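Local coordinates for protein cellobiose 2-epimerase (PDB 5ZHB) that catalyses the 2-epimerisation of cellobiose, probably inverting the C2 configuration of the sugar at its reducing end as in related epimerases, at residues Y141-I144 / E145-F149; R198-D202 / E203-G207; G207-A210 / N211-L215; I249-S252 / W253-D257; I274-A277 / Y278-K282. One frame throughout, in Å; residues are numbered along the deposited sequence.

Contact 1: Y141-I144 / E145-F149; sequences YKLI and ETVGF
Tyr141 and Glu145 sit one turn apart where helix 131-145 of this helical-barrel epimerase runs out into a type I turn from Thr146 to Phe149. The ring and the carboxylate are nearly parallel, their planes 21° apart, but the side chains slant across each other. CG of Glu145 is the atom that touches, 3.4 Å from Tyr141 CE1. It lies beside the backbone N, against the CE1 side of the ring; the chain then bends at chi2 (-54°), and OE2 is held by the hydroxyls of Tyr193 and Tyr156. Replacing Tyr141 by an alanine would probably strip Glu145 CG of its aromatic neighbour and open a gap beside Tyr193, whose ring meets this one edge-to-face. Further round, Leu143 CD2 lies beside Val147 CG1 at 4.0 Å, both side chains pointing the same way. Where the helix ends, Leu143 O accepts two bonds, from Gly148 N in its carbonyl plane and from Thr146 N well above it. Thr146 OG1 turns back to donate to Lys142 O at 2.7 Å.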
loop_
_atom_site.group_PDB
_atom_site.type_symbol
_atom_site.label_atom_id
_atom_site.label_comp_id
_atom_site.label_asym_id
_atom_site.label_seq_id
_atom_site.Cartn_x
_atom_site.Cartn_y
_atom_site.Cartn_z
ATOM N N TYR A 141 15.311 5.156 -6.024
ATOM C CA TYR A 141 16.024 4.020 -5.440
ATOM C C TYR A 141 17.365 4.493 -4.869
ATOM O O TYR A 141 17.730 4.179 -3.739
ATOM C CB TYR A 141 16.149 2.921 -6.510
ATOM C CG TYR A 141 17.123 1.790 -6.198
ATOM C CD1 TYR A 141 16.917 0.944 -5.111
ATOM C CD2 TYR A 141 18.270 1.583 -6.965
ATOM C CE1 TYR A 141 17.819 -0.057 -4.794
ATOM C CE2 TYR A 141 19.175 0.570 -6.669
ATOM C CZ TYR A 141 18.935 -0.266 -5.593
ATOM O OH TYR A 141 19.816 -1.252 -5.260
ATOM N N LYS A 142 18.080 5.313 -5.641
ATOM C CA LYS A 142 19.397 5.786 -5.242
ATOM C C LYS A 142 19.295 6.620 -3.963
ATOM O O LYS A 142 20.087 6.471 -3.030
ATOM C CB LYS A 142 19.969 6.473 -6.489
ATOM C CG LYS A 142 21.493 6.502 -6.595
ATOM C CD LYS A 142 22.167 7.789 -6.138
ATOM C CE LYS A 142 23.561 7.569 -5.603
ATOM N NZ LYS A 142 24.389 6.680 -6.433
ATOM N N LEU A 143 18.281 7.497 -3.905
ATOM C CA LEU A 143 18.056 8.300 -2.723
ATOM C C LEU A 143 17.819 7.410 -1.511
ATOM O O LEU A 143 18.367 7.658 -0.454
ATOM C CB LEU A 143 16.885 9.256 -2.973
ATOM C CG LEU A 143 17.196 10.424 -3.914
ATOM C CD1 LEU A 143 15.956 11.175 -4.331
ATOM C CD2 LEU A 143 18.182 11.358 -3.224
ATOM N N ILE A 144 16.959 6.395 -1.670
ATOM C CA ILE A 144 16.536 5.580 -0.546
ATOM C C ILE A 144 17.749 4.810 -0.036
ATOM O O ILE A 144 17.886 4.619 1.159
ATOM C CB ILE A 144 15.373 4.631 -0.925
ATOM C CG1 ILE A 144 14.088 5.410 -1.364
ATOM C CG2 ILE A 144 15.068 3.688 0.237
ATOM C CD1 ILE A 144 13.137 4.603 -2.240
ATOM N N GLU A 145 18.594 4.361 -0.967
ATOM C CA GLU A 145 19.746 3.529 -0.632
ATOM C C GLU A 145 20.874 4.336 0.005
ATOM O O GLU A 145 21.716 3.757 0.690
ATOM C CB GLU A 145 20.274 2.809 -1.878
ATOM C CG GLU A 145 19.416 1.627 -2.326
ATOM C CD GLU A 145 19.192 0.621 -1.217
ATOM O OE1 GLU A 145 20.222 0.048 -0.829
ATOM O OE2 GLU A 145 18.064 0.421 -0.696
ATOM N N THR A 146 20.903 5.655 -0.216
ATOM C CA THR A 146 21.989 6.486 0.293
ATOM C C THR A 146 21.487 7.316 1.470
ATOM O O THR A 146 21.643 6.931 2.637
ATOM C CB THR A 146 22.557 7.335 -0.843
ATOM O OG1 THR A 146 21.540 8.146 -1.434
ATOM C CG2 THR A 146 23.217 6.445 -1.885
ATOM N N VAL A 147 20.819 8.440 1.169
ATOM C CA VAL A 147 20.381 9.328 2.223
ATOM C C VAL A 147 19.267 8.681 3.062
ATOM O O VAL A 147 19.159 8.979 4.245
ATOM C CB VAL A 147 20.020 10.710 1.631
ATOM C CG1 VAL A 147 18.808 10.663 0.715
ATOM C CG2 VAL A 147 19.823 11.754 2.717
ATOM N N GLY A 148 18.470 7.746 2.501
ATOM C CA GLY A 148 17.340 7.160 3.235
ATOM C C GLY A 148 17.655 5.852 3.980
ATOM O O GLY A 148 16.738 5.206 4.471
ATOM N N PHE A 149 18.947 5.494 4.136
ATOM C CA PHE A 149 19.339 4.209 4.722
ATOM C C PHE A 149 20.405 4.422 5.791
ATOM O O PHE A 149 21.351 5.157 5.558
ATOM C CB PHE A 149 19.869 3.216 3.683
ATOM C CG PHE A 149 20.313 1.882 4.290
ATOM C CD1 PHE A 149 19.381 0.983 4.800
ATOM C CD2 PHE A 149 21.660 1.518 4.323
ATOM C CE1 PHE A 149 19.774 -0.227 5.373
ATOM C CE2 PHE A 149 22.053 0.293 4.864
ATOM C CZ PHE A 149 21.110 -0.571 5.401
#

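Contact 2: R198-D202 / E203-G207; sequences RVWED and EQLKG
Leu205 comes obliquely to the Trp200 indole, its CD2 methyl 4.0 Å from Trp200 CE3, while CB of Asp202 lies over the centre of one face of the ring, 3.6 Å above the plane. The Leu205 CD2 methyl is also 3.7 Å from Trp200 O, so it touches both the ring and the backbone of that residue. Lys138, from helix 131-145, adds a cation-pi contact to the indole. The carboxylate of Asp202 is the other flat group. With CG anti to the backbone N (chi1 178°), it swings forward over the first turn of helix 203-220, and OD2 takes the N-H of Leu205 at 2.8 Å on its anti side, 22° out of the carboxylate plane. This makes Asp202 the N-cap of the helix. Its backbone joins in as well: Asp202 O accepts from Lys206 N at 2.9 Å, in an almost straight bond (173°). Around this corner, helix 183-199 ends and helix 203-220 starts, and Leu205 is buried against Tyr193, Leu196 and Tyr197 of the former and Tyr141 of helix 131-145. A carboxylate at the N-terminus of a helix probably interacts favourably with the helix dipole, and OD2 gives the Leu205 amide a hydrogen-bond acceptor in the first turn.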
loop_
_atom_site.group_PDB
_atom_site.type_symbol
_atom_site.label_atom_id
_atom_site.label_comp_id
_atom_site.label_asym_id
_atom_site.label_seq_id
_atom_site.Cartn_x
_atom_site.Cartn_y
_atom_site.Cartn_z
ATOM N N ARG A 198 11.363 -6.683 -10.944
ATOM C CA ARG A 198 10.619 -7.203 -12.080
ATOM C C ARG A 198 11.062 -6.522 -13.370
ATOM O O ARG A 198 10.953 -7.094 -14.438
ATOM C CB ARG A 198 9.100 -7.013 -11.955
ATOM C CG ARG A 198 8.438 -7.838 -10.859
ATOM C CD ARG A 198 6.931 -7.609 -10.877
ATOM N NE ARG A 198 6.189 -8.547 -10.024
ATOM C CZ ARG A 198 5.755 -8.332 -8.779
ATOM N NH1 ARG A 198 5.770 -7.120 -8.219
ATOM N NH2 ARG A 198 5.324 -9.369 -8.094
ATOM N N VAL A 199 11.511 -5.274 -13.288
ATOM C CA VAL A 199 11.724 -4.481 -14.490
ATOM C C VAL A 199 13.211 -4.227 -14.750
ATOM O O VAL A 199 13.576 -3.774 -15.823
ATOM C CB VAL A 199 10.865 -3.246 -14.148
ATOM C CG1 VAL A 199 11.570 -1.906 -14.247
ATOM C CG2 VAL A 199 9.534 -3.300 -14.860
ATOM N N TRP A 200 14.047 -4.551 -13.759
ATOM C CA TRP A 200 15.468 -4.246 -13.724
ATOM C C TRP A 200 16.117 -5.269 -12.803
ATOM O O TRP A 200 16.145 -5.090 -11.586
ATOM C CB TRP A 200 15.727 -2.815 -13.230
ATOM C CG TRP A 200 17.171 -2.370 -13.222
ATOM C CD1 TRP A 200 18.059 -2.424 -14.263
ATOM C CD2 TRP A 200 17.888 -1.783 -12.110
ATOM N NE1 TRP A 200 19.272 -1.918 -13.873
ATOM C CE2 TRP A 200 19.203 -1.522 -12.562
ATOM C CE3 TRP A 200 17.551 -1.453 -10.787
ATOM C CZ2 TRP A 200 20.170 -0.950 -11.739
ATOM C CZ3 TRP A 200 18.509 -0.888 -9.973
ATOM C CH2 TRP A 200 19.802 -0.638 -10.447
ATOM N N GLU A 201 16.594 -6.378 -13.384
ATOM C CA GLU A 201 17.080 -7.497 -12.588
ATOM C C GLU A 201 18.526 -7.257 -12.169
ATOM O O GLU A 201 19.420 -7.977 -12.592
ATOM C CB GLU A 201 16.939 -8.808 -13.367
ATOM C CG GLU A 201 15.491 -9.121 -13.733
ATOM C CD GLU A 201 15.233 -10.530 -14.228
ATOM O OE1 GLU A 201 16.162 -11.356 -14.112
ATOM O OE2 GLU A 201 14.118 -10.795 -14.730
ATOM N N ASP A 202 18.731 -6.279 -11.285
ATOM C CA ASP A 202 20.042 -5.916 -10.783
ATOM C C ASP A 202 20.421 -6.782 -9.585
ATOM O O ASP A 202 19.656 -6.917 -8.629
ATOM C CB ASP A 202 20.046 -4.463 -10.339
ATOM C CG ASP A 202 21.367 -3.999 -9.764
ATOM O OD1 ASP A 202 22.286 -3.871 -10.569
ATOM O OD2 ASP A 202 21.467 -3.848 -8.522
ATOM N N GLU A 203 21.648 -7.322 -9.587
ATOM C CA GLU A 203 22.068 -8.237 -8.533
ATOM C C GLU A 203 22.181 -7.510 -7.188
ATOM O O GLU A 203 21.843 -8.059 -6.128
ATOM C CB GLU A 203 23.372 -8.931 -8.953
ATOM C CG GLU A 203 23.894 -9.948 -7.938
ATOM C CD GLU A 203 23.175 -11.293 -7.800
ATOM O OE1 GLU A 203 22.333 -11.704 -8.641
ATOM O OE2 GLU A 203 23.473 -11.948 -6.775
ATOM N N GLN A 204 22.660 -6.269 -7.191
ATOM C CA GLN A 204 22.720 -5.534 -5.938
ATOM C C GLN A 204 21.307 -5.314 -5.356
ATOM O O GLN A 204 21.106 -5.472 -4.146
ATOM C CB GLN A 204 23.498 -4.230 -6.100
ATOM C CG GLN A 204 23.603 -3.451 -4.795
ATOM C CD GLN A 204 24.650 -2.356 -4.835
ATOM O OE1 GLN A 204 25.767 -2.545 -5.334
ATOM N NE2 GLN A 204 24.302 -1.198 -4.288
ATOM N N LEU A 205 20.344 -4.933 -6.200
ATOM C CA LEU A 205 18.952 -4.747 -5.783
ATOM C C LEU A 205 18.437 -6.050 -5.158
ATOM O O LEU A 205 17.924 -6.054 -4.027
ATOM C CB LEU A 205 18.129 -4.317 -6.998
ATOM C CG LEU A 205 16.600 -4.297 -6.837
ATOM C CD1 LEU A 205 16.169 -3.410 -5.666
ATOM C CD2 LEU A 205 15.904 -3.867 -8.082
ATOM N N LYS A 206 18.668 -7.169 -5.871
ATOM C CA LYS A 206 18.332 -8.487 -5.348
ATOM C C LYS A 206 18.805 -8.634 -3.905
ATOM O O LYS A 206 18.068 -9.114 -3.037
ATOM C CB LYS A 206 18.923 -9.607 -6.215
ATOM C CG LYS A 206 18.273 -10.965 -6.002
ATOM C CD LYS A 206 18.966 -12.080 -6.772
ATOM C CE LYS A 206 18.392 -13.417 -6.485
ATOM N NZ LYS A 206 18.888 -14.390 -7.461
ATOM N N GLY A 207 20.044 -8.198 -3.635
ATOM C CA GLY A 207 20.585 -8.312 -2.302
ATOM C C GLY A 207 19.900 -7.378 -1.317
ATOM O O GLY A 207 19.849 -7.684 -0.127
#

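Contact 3: G207-A210 / N211-L215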
loop_
_atom_site.group_PDB
_atom_site.type_symbol
_atom_site.label_atom_id
_atom_site.label_comp_id
_atom_site.label_asym_id
_atom_site.label_seq_id
_atom_site.Cartn_x
_atom_site.Cartn_y
_atom_site.Cartn_z
ATOM N N GLY A 207 20.044 -8.198 -3.635
ATOM C CA GLY A 207 20.585 -8.312 -2.302
ATOM C C GLY A 207 19.900 -7.378 -1.317
ATOM O O GLY A 207 19.849 -7.684 -0.127
ATOM N N ARG A 208 19.431 -6.213 -1.800
ATOM C CA ARG A 208 18.685 -5.300 -0.944
ATOM C C ARG A 208 17.337 -5.937 -0.573
ATOM O O ARG A 208 16.905 -5.828 0.578
ATOM C CB ARG A 208 18.579 -3.908 -1.595
ATOM C CG ARG A 208 19.951 -3.292 -1.906
ATOM C CD ARG A 208 20.473 -2.462 -0.738
ATOM N NE ARG A 208 20.899 -3.311 0.357
ATOM C CZ ARG A 208 21.081 -3.020 1.614
ATOM N NH1 ARG A 208 20.554 -1.962 2.205
ATOM N NH2 ARG A 208 21.766 -3.890 2.320
ATOM N N ILE A 209 16.712 -6.645 -1.505
ATOM C CA ILE A 209 15.481 -7.370 -1.183
ATOM C C ILE A 209 15.738 -8.449 -0.121
ATOM O O ILE A 209 15.005 -8.572 0.880
ATOM C CB ILE A 209 14.852 -7.906 -2.474
ATOM C CG1 ILE A 209 14.415 -6.730 -3.369
ATOM C CG2 ILE A 209 13.670 -8.840 -2.174
ATOM C CD1 ILE A 209 14.143 -7.092 -4.812
ATOM N N ALA A 210 16.841 -9.205 -0.282
ATOM C CA ALA A 210 17.123 -10.298 0.642
ATOM C C ALA A 210 17.350 -9.737 2.031
ATOM O O ALA A 210 16.884 -10.302 3.023
ATOM C CB ALA A 210 18.310 -11.143 0.170
ATOM N N ASN A 211 18.020 -8.579 2.093
ATOM C CA ASN A 211 18.210 -7.886 3.349
ATOM C C ASN A 211 16.872 -7.516 4.006
ATOM O O ASN A 211 16.684 -7.778 5.196
ATOM C CB ASN A 211 19.186 -6.725 3.178
ATOM C CG ASN A 211 19.453 -6.005 4.473
ATOM O OD1 ASN A 211 19.909 -6.601 5.452
ATOM N ND2 ASN A 211 19.147 -4.715 4.521
ATOM N N LEU A 212 15.949 -6.890 3.266
ATOM C CA LEU A 212 14.625 -6.542 3.814
ATOM C C LEU A 212 13.869 -7.765 4.334
ATOM O O LEU A 212 13.232 -7.728 5.407
ATOM C CB LEU A 212 13.849 -5.788 2.728
ATOM C CG LEU A 212 14.217 -4.295 2.618
ATOM C CD1 LEU A 212 13.963 -3.706 1.282
ATOM C CD2 LEU A 212 13.457 -3.479 3.650
ATOM N N ILE A 213 13.951 -8.858 3.594
ATOM C CA ILE A 213 13.245 -10.069 3.997
ATOM C C ILE A 213 13.787 -10.567 5.325
ATOM O O ILE A 213 13.041 -10.906 6.247
ATOM C CB ILE A 213 13.296 -11.132 2.891
ATOM C CG1 ILE A 213 12.472 -10.694 1.710
ATOM C CG2 ILE A 213 12.815 -12.495 3.437
ATOM C CD1 ILE A 213 12.844 -11.373 0.408
ATOM N N ASP A 214 15.108 -10.522 5.466
ATOM C CA ASP A 214 15.756 -10.998 6.682
ATOM C C ASP A 214 15.448 -10.089 7.867
ATOM O O ASP A 214 15.167 -10.575 8.968
ATOM C CB ASP A 214 17.227 -11.254 6.408
ATOM C CG ASP A 214 17.833 -12.200 7.428
ATOM O OD1 ASP A 214 17.374 -13.367 7.479
ATOM O OD2 ASP A 214 18.623 -11.716 8.243
ATOM N N LEU A 215 15.409 -8.758 7.628
ATOM C CA LEU A 215 14.959 -7.837 8.654
ATOM C C LEU A 215 13.528 -8.171 9.089
ATOM O O LEU A 215 13.211 -8.140 10.277
ATOM C CB LEU A 215 15.063 -6.397 8.150
ATOM C CG LEU A 215 16.461 -5.781 8.010
ATOM C CD1 LEU A 215 16.376 -4.474 7.259
ATOM C CD2 LEU A 215 17.054 -5.549 9.360
HETATM O O HOH W 1 17.879 -3.686 2.144
#
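Ile209 and Ile213 make the tight side of this stretch, CG2 of the first lying 3.7 Å from CD1 of the second as the two side chains cross. Ile213 CG1 also rests on its partner's backbone, 3.4 Å from Ile209 O. Both isoleucines are buried: Ile209 reaches Leu190 and Tyr193 of helix 183-199, and both touch Ala258 of helix 245-262. Between them the backbone bond from Ile213 N to Ile209 O is regular.

This is the middle of helix 203-220, one of the helices of the alpha/alpha barrel characteristic of the GlcNAc 2-epimerase family, with a face turned inward among neighbouring helices and another less deeply covered.

On that second face Arg208 and Asn211 run side by side, guanidinium and amide planes only 18° apart, with Arg208 NH2 3.5 Å from Asn211 ND2. A water bridges the backbone of one to the side chain of the other, donating to Arg208 O at 2.8 Å and accepting from Asn211 ND2 at 2.9 Å; it also lies 3.1 Å above the guanidinium plane, offset toward the rim. Bends at chi2 (-90°) and chi3 curl the arginine back toward Asn211 and bring NH1 to the hydroxyl of Tyr156. A leucine in place of Arg208 would probably leave that hydroxyl without this donor and the ring of Phe149 without its cation-pi partner. Asn211 OD1 is held by Asn154 ND2.

Contact 4: I249-S252 / W253-D257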
loop_
_atom_site.group_PDB
_atom_site.type_symbol
_atom_site.label_atom_id
_atom_site.label_comp_id
_atom_site.label_asym_id
_atom_site.label_seq_id
_atom_site.Cartn_x
_atom_site.Cartn_y
_atom_site.Cartn_z
ATOM N N ILE A 249 -1.287 -9.337 7.304
ATOM C CA ILE A 249 -1.775 -10.188 6.244
ATOM C C ILE A 249 -1.331 -9.631 4.893
ATOM O O ILE A 249 -1.027 -10.390 3.972
ATOM C CB ILE A 249 -3.294 -10.426 6.379
ATOM C CG1 ILE A 249 -3.755 -11.534 5.453
ATOM C CG2 ILE A 249 -4.123 -9.146 6.197
ATOM C CD1 ILE A 249 -3.019 -12.849 5.658
ATOM N N GLU A 250 -1.239 -8.296 4.790
ATOM C CA GLU A 250 -0.641 -7.668 3.626
ATOM C C GLU A 250 0.813 -8.114 3.464
ATOM O O GLU A 250 1.201 -8.529 2.384
ATOM C CB GLU A 250 -0.724 -6.149 3.811
ATOM C CG GLU A 250 -0.126 -5.370 2.638
ATOM C CD GLU A 250 -0.138 -3.853 2.848
ATOM O OE1 GLU A 250 -0.128 -3.402 4.020
ATOM O OE2 GLU A 250 -0.179 -3.124 1.830
ATOM N N ALA A 251 1.610 -7.986 4.530
ATOM C CA ALA A 251 3.014 -8.360 4.506
ATOM C C ALA A 251 3.207 -9.823 4.107
ATOM O O ALA A 251 4.112 -10.137 3.339
ATOM C CB ALA A 251 3.625 -8.124 5.868
ATOM N N SER A 252 2.326 -10.697 4.621
ATOM C CA SER A 252 2.389 -12.111 4.276
ATOM C C SER A 252 2.531 -12.274 2.772
ATOM O O SER A 252 3.449 -12.931 2.314
ATOM C CB SER A 252 1.198 -12.862 4.799
ATOM O OG SER A 252 1.198 -14.202 4.342
ATOM N N TRP A 253 1.629 -11.681 1.977
ATOM C CA TRP A 253 1.643 -11.968 0.554
ATOM C C TRP A 253 2.615 -11.075 -0.211
ATOM O O TRP A 253 3.161 -11.519 -1.222
ATOM C CB TRP A 253 0.236 -11.930 -0.038
ATOM C CG TRP A 253 -0.359 -10.570 -0.280
ATOM C CD1 TRP A 253 -1.140 -9.854 0.569
ATOM C CD2 TRP A 253 -0.267 -9.799 -1.489
ATOM N NE1 TRP A 253 -1.488 -8.659 0.001
ATOM C CE2 TRP A 253 -0.988 -8.610 -1.267
ATOM C CE3 TRP A 253 0.343 -9.989 -2.727
ATOM C CZ2 TRP A 253 -1.115 -7.633 -2.250
ATOM C CZ3 TRP A 253 0.233 -9.013 -3.698
ATOM C CH2 TRP A 253 -0.529 -7.871 -3.472
ATOM N N LEU A 254 2.882 -9.866 0.297
ATOM C CA LEU A 254 3.936 -9.033 -0.287
ATOM C C LEU A 254 5.328 -9.643 -0.082
ATOM O O LEU A 254 6.117 -9.675 -1.014
ATOM C CB LEU A 254 3.895 -7.604 0.243
ATOM C CG LEU A 254 2.671 -6.766 -0.159
ATOM C CD1 LEU A 254 2.781 -5.384 0.437
ATOM C CD2 LEU A 254 2.465 -6.666 -1.667
ATOM N N ILE A 255 5.641 -10.128 1.118
ATOM C CA ILE A 255 6.920 -10.819 1.305
ATOM C C ILE A 255 6.980 -12.018 0.355
ATOM O O ILE A 255 7.998 -12.266 -0.329
ATOM C CB ILE A 255 7.127 -11.194 2.784
ATOM C CG1 ILE A 255 7.338 -9.945 3.639
ATOM C CG2 ILE A 255 8.277 -12.198 2.952
ATOM C CD1 ILE A 255 7.103 -10.143 5.125
ATOM N N ASP A 256 5.857 -12.747 0.233
ATOM C CA ASP A 256 5.845 -13.916 -0.638
ATOM C C ASP A 256 6.149 -13.522 -2.082
ATOM O O ASP A 256 6.923 -14.182 -2.776
ATOM C CB ASP A 256 4.516 -14.657 -0.595
ATOM C CG ASP A 256 4.610 -16.131 -0.966
ATOM O OD1 ASP A 256 5.729 -16.668 -0.923
ATOM O OD2 ASP A 256 3.577 -16.710 -1.330
ATOM N N ASP A 257 5.551 -12.417 -2.547
ATOM C CA ASP A 257 5.874 -11.933 -3.870
ATOM C C ASP A 257 7.355 -11.619 -3.981
ATOM O O ASP A 257 7.940 -11.847 -5.038
ATOM C CB ASP A 257 5.083 -10.699 -4.269
ATOM C CG ASP A 257 3.822 -10.974 -5.054
ATOM O OD1 ASP A 257 3.382 -12.142 -5.093
ATOM O OD2 ASP A 257 3.334 -10.023 -5.659
#
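Trp253 sets the CD1-NE1 edge of its indole against the carbonyls of Ile249 and Glu250. From CB, which lies against the carbonyl carbon of Ser252, CG goes to the position between the backbone N and the carbonyl carbon (chi1 77°), which turns that edge back toward the preceding turn while the six-membered ring points out from the helix. CG is then 3.7 Å from Glu250 O. At CD1 two carbonyls close in: Glu250 O, over one face of the ring, at 3.2 Å, and Ile249 O, near the ring plane at the edge, at 3.4 Å. NE1 passes 3.9 Å from Glu250 CA and gives its hydrogen to OE1 of Glu311. The side chain also touches Val314 of helix 306-323 and Glu383 and Arg387 of helix 375-387, and a face of the indole carries Leu254 CD2, offset toward the rim.

All of this takes place on helix 245-262 of the alpha/alpha barrel, buried along this part and flanked here by helices 183-199, 267-283, 306-323 and 375-387.

Glu250 O does double duty, for it accepts the helical bond from Leu254 N at 3.0 Å and a weak one from Trp253 N. The extended chain of Glu250 runs past Leu254, CG to CD1 3.6 Å, so its methylene is packed against carbon. On another side of the helix Ala251 CB meets Ile255 CD1 at 4.1 Å, and Ser252 OG is hydrogen-bonded to Val273 O.

Contact 5: I274-A277 / Y278-K282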
loop_
_atom_site.group_PDB
_atom_site.type_symbol
_atom_site.label_atom_id
_atom_site.label_comp_id
_atom_site.label_asym_id
_atom_site.label_seq_id
_atom_site.Cartn_x
_atom_site.Cartn_y
_atom_site.Cartn_z
ATOM N N ILE A 274 3.321 -18.284 5.813
ATOM C CA ILE A 274 2.189 -19.148 6.063
ATOM C C ILE A 274 1.694 -18.919 7.480
ATOM O O ILE A 274 0.501 -18.753 7.688
ATOM C CB ILE A 274 2.570 -20.614 5.760
ATOM C CG1 ILE A 274 2.854 -20.807 4.289
ATOM C CG2 ILE A 274 1.501 -21.603 6.238
ATOM C CD1 ILE A 274 3.701 -22.037 3.976
ATOM N N ASP A 275 2.629 -18.830 8.444
ATOM C CA ASP A 275 2.279 -18.709 9.854
ATOM C C ASP A 275 1.556 -17.392 10.156
ATOM O O ASP A 275 0.636 -17.342 10.982
ATOM C CB ASP A 275 3.518 -18.922 10.716
ATOM C CG ASP A 275 4.068 -20.353 10.713
ATOM O OD1 ASP A 275 3.377 -21.254 10.186
ATOM O OD2 ASP A 275 5.194 -20.541 11.188
ATOM N N ILE A 276 1.992 -16.305 9.506
ATOM C CA ILE A 276 1.292 -15.039 9.641
ATOM C C ILE A 276 -0.164 -15.221 9.191
ATOM O O ILE A 276 -1.087 -14.806 9.883
ATOM C CB ILE A 276 2.014 -13.915 8.868
ATOM C CG1 ILE A 276 3.394 -13.551 9.483
ATOM C CG2 ILE A 276 1.136 -12.668 8.740
ATOM C CD1 ILE A 276 4.297 -12.826 8.500
ATOM N N ALA A 277 -0.384 -15.839 8.033
ATOM C CA ALA A 277 -1.733 -15.962 7.496
ATOM C C ALA A 277 -2.639 -16.773 8.426
ATOM O O ALA A 277 -3.761 -16.363 8.747
ATOM C CB ALA A 277 -1.676 -16.514 6.105
ATOM N N TYR A 278 -2.103 -17.876 8.980
ATOM C CA TYR A 278 -2.839 -18.639 9.975
ATOM C C TYR A 278 -3.131 -17.777 11.190
ATOM O O TYR A 278 -4.223 -17.838 11.774
ATOM C CB TYR A 278 -2.112 -19.918 10.397
ATOM C CG TYR A 278 -2.390 -21.063 9.443
ATOM C CD1 TYR A 278 -3.659 -21.645 9.407
ATOM C CD2 TYR A 278 -1.416 -21.574 8.598
ATOM C CE1 TYR A 278 -3.941 -22.695 8.552
ATOM C CE2 TYR A 278 -1.685 -22.644 7.751
ATOM C CZ TYR A 278 -2.954 -23.198 7.731
ATOM O OH TYR A 278 -3.315 -24.224 6.909
ATOM N N ASN A 279 -2.134 -16.995 11.604
ATOM C CA ASN A 279 -2.267 -16.211 12.813
ATOM C C ASN A 279 -3.419 -15.212 12.664
ATOM O O ASN A 279 -4.213 -14.981 13.598
ATOM C CB ASN A 279 -0.933 -15.528 13.145
ATOM C CG ASN A 279 -0.936 -14.925 14.522
ATOM O OD1 ASN A 279 -1.236 -15.621 15.501
ATOM N ND2 ASN A 279 -0.726 -13.622 14.620
ATOM N N ILE A 280 -3.480 -14.557 11.493
ATOM C CA ILE A 280 -4.457 -13.491 11.326
ATOM C C ILE A 280 -5.841 -14.108 11.104
ATOM O O ILE A 280 -6.825 -13.536 11.555
ATOM C CB ILE A 280 -4.037 -12.494 10.224
ATOM C CG1 ILE A 280 -2.677 -11.830 10.559
ATOM C CG2 ILE A 280 -5.150 -11.471 10.010
ATOM C CD1 ILE A 280 -2.662 -11.021 11.842
ATOM N N GLU A 281 -5.912 -15.275 10.451
ATOM C CA GLU A 281 -7.181 -15.988 10.295
ATOM C C GLU A 281 -7.764 -16.265 11.685
ATOM O O GLU A 281 -8.964 -16.105 11.906
ATOM C CB GLU A 281 -7.010 -17.203 9.383
ATOM C CG GLU A 281 -8.290 -17.956 8.999
ATOM C CD GLU A 281 -9.016 -18.734 10.110
ATOM O OE1 GLU A 281 -10.209 -19.058 9.992
ATOM O OE2 GLU A 281 -8.386 -19.020 11.127
ATOM N N LYS A 282 -6.899 -16.635 12.643
ATOM C CA LYS A 282 -7.348 -17.032 13.968
ATOM C C LYS A 282 -7.561 -15.829 14.876
ATOM O O LYS A 282 -8.438 -15.848 15.735
ATOM C CB LYS A 282 -6.321 -17.955 14.642
ATOM C CG LYS A 282 -6.689 -18.450 16.045
ATOM C CD LYS A 282 -5.523 -19.106 16.779
ATOM C CE LYS A 282 -4.884 -20.200 15.984
ATOM N NZ LYS A 282 -3.789 -20.865 16.697
#
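Ile274 and Tyr278 lie side by side and point the same way, the CG2 methyl of the isoleucine 3.7 Å from Tyr278 CE2 and 3.8 Å from CD2. Ring atom CD2 also comes within 3.5 Å of Ile274 O, the carbonyl that accepts the amide of Tyr278 itself. With CG beside the backbone N and anti to the carbonyl carbon (chi1 -84°), the ring projects outward with a slight lean back, its CD2-CE2 side next to the methyl. Two residues on, on another side of the helix, a looser apolar pair forms: Ile276 CG2 stands 4.3 Å from Ile280 CG1, while the latter atom is 3.4 Å from Ile276 O.

Behind these pairs the backbone sets the spacing, with unbroken bonds from each amide to the carbonyl four residues earlier, such as Ile280 N to Ile276 O at 2.9 Å. Farther out, the hydroxyl of Tyr278 is hydrogen-bonded to Asp325 and its ring meets that of Phe328 at an inclined angle, so partners outside the segments hold both its hydroxyl and its ring.

The whole belongs to helix 267-283 of the alpha/alpha barrel. Its Ile276 and Ile280 side packs on Asp248 of helix 245-262, whereas Ala277 is wedged against Ile249 of that helix, Ala319 of helix 306-323 and Phe328 of helix 326-343.

Along the chain the five contacts come in numerical order, spread over helices 131-145, 183-199, 203-220, 245-262 and 267-283 of one alpha/alpha barrel and the loop that follows helix 131-145. Contacts 2 and 3 share Gly207 and helix 203-220, their centres 12 Å apart. Contact 1 touches both: Tyr141 packs on Trp200 and Leu205, and Phe149 meets Arg208. The salt bridge from Arg198 to Asp257 joins contact 2 to contact 4, and contact 5 lies directly against contact 4 through Ile249, Ser252, Ile276 and Ala277. Contacts 3 and 4 stay about 5 Å apart at their nearest atoms. Contacts 1 and 5 are farthest apart, about 33 Å between centres, the set spanning part of the barrel.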